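Local coordinates for protein NADPH-dependent aldehyde reductase YqhD (Escherichia coli, PDB 4QGS) that reduces a broad range of short-chain aldehydes to the corresponding alcohols with NADPH, using one catalytic zinc ion per subunit, at residues Val203-Val208 with Ala276-Gly281. Numbering follows the deposited sequence.
Sequences VVDAFV and ATHMLG. With ZN (zinc ion), chain B.
Asp205 and His278 sit on two helices whose segment axes stay 11.9 Å apart, and they meet at a zinc ion that joins the ends of their side chains. From CB of His278, which leaves its helix at a slant to 203-208, a chi1 of -94°, off the usual staggered values, carries the ring across to the metal. CD2 and CE1 flank NE2, 3.1 and 3.2 Å from zinc; CE1 also meets CG1 of Val208 at 3.9 Å, the methyl coming in obliquely. ND1 hydrogen-bonds to Glu212, which should fix the ring's rotation and make the imidazole a stronger donor to the metal. NE2, at the tip, binds zinc at 2.2 Å. OD1 of Asp205 lies at the ring's edge, near its plane, and binds zinc at 2.1 Å; the carboxylate as a whole is turned 45° from the imidazole. CG1 of Val208 also touches CG2 of Thr277, 4.1 Å away. His209, His292 and two waters complete a six-ligand shell. One aspartate and three histidines, carried on helices of the all-helical domain, form the catalytic metal site characteristic of the iron-containing alcohol dehydrogenase family, here occupied by zinc.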
ATOM      1  N   VAL A 203       8.804   1.885  -4.612  1.00 14.10           N
ATOM      2  CA  VAL A 203       8.617   2.316  -5.992  1.00 15.72           C
ATOM      3  C   VAL A 203       7.869   1.242  -6.792  1.00 16.65           C
ATOM      4  O   VAL A 203       6.919   1.539  -7.513  1.00 14.94           O
ATOM      5  CB  VAL A 203       9.963   2.654  -6.659  1.00 15.87           C
ATOM      6  CG1 VAL A 203       9.788   2.815  -8.169  1.00 17.32           C
ATOM      7  CG2 VAL A 203      10.523   3.925  -6.042  1.00 15.22           C
ATOM      8  N   VAL A 204       8.284  -0.012  -6.652  1.00 14.26           N
ATOM      9  CA  VAL A 204       7.615  -1.096  -7.362  1.00 13.96           C
ATOM     10  C   VAL A 204       6.156  -1.241  -6.929  1.00 17.04           C
ATOM     11  O   VAL A 204       5.256  -1.380  -7.767  1.00 16.52           O
ATOM     12  CB  VAL A 204       8.353  -2.429  -7.148  1.00 12.50           C
ATOM     13  CG1 VAL A 204       7.521  -3.586  -7.713  1.00 15.58           C
ATOM     14  CG2 VAL A 204       9.706  -2.381  -7.833  1.00 14.88           C
ATOM     15  N   ASP A 205       5.906  -1.173  -5.626  1.00 16.21           N
ATOM     16  CA  ASP A 205       4.549  -1.363  -5.116  1.00 14.85           C
ATOM     17  C   ASP A 205       3.639  -0.236  -5.613  1.00 15.33           C
ATOM     18  O   ASP A 205       2.517  -0.492  -6.087  1.00 16.55           O
ATOM     19  CB  ASP A 205       4.560  -1.423  -3.592  1.00 18.60           C
ATOM     20  CG  ASP A 205       3.191  -1.782  -2.998  1.00 19.70           C
ATOM     21  OD1 ASP A 205       2.457  -2.662  -3.532  1.00 19.65           O
ATOM     22  OD2 ASP A 205       2.854  -1.164  -1.966  1.00 32.97           O
ATOM     23  N   ALA A 206       4.128   1.002  -5.553  1.00 14.94           N
ATOM     24  CA  ALA A 206       3.345   2.124  -6.108  1.00 16.25           C
ATOM     25  C   ALA A 206       3.053   1.933  -7.605  1.00 16.38           C
ATOM     26  O   ALA A 206       1.932   2.179  -8.075  1.00 16.41           O
ATOM     27  CB  ALA A 206       4.072   3.446  -5.872  1.00 15.02           C
ATOM     28  N   PHE A 207       4.059   1.488  -8.348  1.00 15.21           N
ATOM     29  CA  PHE A 207       3.941   1.283  -9.785  1.00 16.17           C
ATOM     30  C   PHE A 207       2.858   0.247 -10.058  1.00 16.82           C
ATOM     31  O   PHE A 207       1.973   0.440 -10.907  1.00 16.04           O
ATOM     32  CB  PHE A 207       5.296   0.840 -10.362  1.00 14.22           C
ATOM     33  CG  PHE A 207       5.365   0.834 -11.876  1.00 15.80           C
ATOM     34  CD1 PHE A 207       5.975   1.876 -12.560  1.00 18.16           C
ATOM     35  CD2 PHE A 207       4.840  -0.228 -12.609  1.00 14.82           C
ATOM     36  CE1 PHE A 207       6.074   1.864 -13.948  1.00 20.04           C
ATOM     37  CE2 PHE A 207       4.927  -0.240 -14.006  1.00 17.51           C
ATOM     38  CZ  PHE A 207       5.540   0.803 -14.672  1.00 18.59           C
ATOM     39  N   VAL A 208       2.905  -0.847  -9.304  1.00 15.65           N
ATOM     40  CA  VAL A 208       1.962  -1.934  -9.530  1.00 14.00           C
ATOM     41  C   VAL A 208       0.563  -1.560  -9.057  1.00 16.40           C
ATOM     42  O   VAL A 208      -0.405  -1.865  -9.753  1.00 15.60           O
ATOM     43  CB  VAL A 208       2.443  -3.229  -8.848  1.00 13.08           C
ATOM     44  CG1 VAL A 208       1.381  -4.321  -8.997  1.00 14.80           C
ATOM     45  CG2 VAL A 208       3.759  -3.663  -9.480  1.00 15.92           C
ATOM     46  N   ALA A 276      -5.253  -9.049  -9.570  1.00 16.26           N
ATOM     47  CA  ALA A 276      -4.841 -10.457  -9.623  1.00 17.47           C
ATOM     48  C   ALA A 276      -3.347 -10.605  -9.350  1.00 17.94           C
ATOM     49  O   ALA A 276      -2.917 -11.595  -8.744  1.00 16.77           O
ATOM     50  CB  ALA A 276      -5.194 -11.073 -10.966  1.00 18.62           C
ATOM     51  N   THR A 277      -2.555  -9.634  -9.801  1.00 16.19           N
ATOM     52  CA  THR A 277      -1.108  -9.660  -9.520  1.00 16.71           C
ATOM     53  C   THR A 277      -0.862  -9.625  -8.010  1.00 18.27           C
ATOM     54  O   THR A 277      -0.055 -10.406  -7.485  1.00 17.00           O
ATOM     55  CB  THR A 277      -0.374  -8.494 -10.213  1.00 17.71           C
ATOM     56  OG1 THR A 277      -0.398  -8.699 -11.636  1.00 17.27           O
ATOM     57  CG2 THR A 277       1.102  -8.392  -9.741  1.00 17.30           C
ATOM     58  N   HIS A 278      -1.580  -8.750  -7.307  1.00 16.29           N
ATOM     59  CA  HIS A 278      -1.530  -8.725  -5.848  1.00 15.22           C
ATOM     60  C   HIS A 278      -1.979 -10.050  -5.212  1.00 17.99           C
ATOM     61  O   HIS A 278      -1.314 -10.542  -4.302  1.00 15.72           O
ATOM     62  CB  HIS A 278      -2.365  -7.553  -5.286  1.00 15.96           C
ATOM     63  CG  HIS A 278      -1.557  -6.315  -5.028  1.00 16.11           C
ATOM     64  ND1 HIS A 278      -1.091  -5.502  -6.041  1.00 17.31           N
ATOM     65  CD2 HIS A 278      -1.087  -5.773  -3.874  1.00 17.07           C
ATOM     66  CE1 HIS A 278      -0.381  -4.512  -5.523  1.00 16.69           C
ATOM     67  NE2 HIS A 278      -0.369  -4.651  -4.206  1.00 18.22           N
ATOM     68  N   MET A 279      -3.086 -10.630  -5.681  1.00 15.70           N
ATOM     69  CA  MET A 279      -3.594 -11.850  -5.060  1.00 18.23           C
ATOM     70  C   MET A 279      -2.626 -13.018  -5.250  1.00 15.61           C
ATOM     71  O   MET A 279      -2.379 -13.786  -4.304  1.00 18.06           O
ATOM     72  CB  MET A 279      -4.977 -12.202  -5.620  1.00 17.39           C
ATOM     73  CG  MET A 279      -6.043 -11.144  -5.296  1.00 20.35           C
ATOM     74  SD  MET A 279      -6.216 -10.808  -3.529  1.00 28.17           S
ATOM     75  CE  MET A 279      -5.319  -9.271  -3.385  1.00 29.73           C
ATOM     76  N   LEU A 280      -2.063 -13.140  -6.452  1.00 12.55           N
ATOM     77  CA  LEU A 280      -1.072 -14.194  -6.731  1.00 14.01           C
ATOM     78  C   LEU A 280       0.209 -13.947  -5.950  1.00 15.13           C
ATOM     79  O   LEU A 280       0.804 -14.865  -5.382  1.00 16.48           O
ATOM     80  CB  LEU A 280      -0.752 -14.271  -8.226  1.00 17.31           C
ATOM     81  CG  LEU A 280      -1.841 -14.832  -9.159  1.00 23.90           C
ATOM     82  CD1 LEU A 280      -1.299 -14.996 -10.576  1.00 25.00           C
ATOM     83  CD2 LEU A 280      -2.343 -16.145  -8.640  1.00 25.66           C
ATOM     84  N   GLY A 281       0.630 -12.687  -5.923  1.00 14.48           N
ATOM     85  CA  GLY A 281       1.815 -12.312  -5.182  1.00 15.19           C
ATOM     86  C   GLY A 281       1.709 -12.610  -3.699  1.00 16.95           C
ATOM     87  O   GLY A 281       2.702 -13.024  -3.072  1.00 14.43           O
TER
HETATM   88 ZN    ZN B 401       0.680  -3.509  -2.711  1.00 22.30          ZN
HETATM   89  O   HOH W   1      -0.822  -3.981  -1.328  1.00 26.32           O
HETATM   90  O   HOH W   2       1.105  -2.332  -0.960  1.00 27.91           O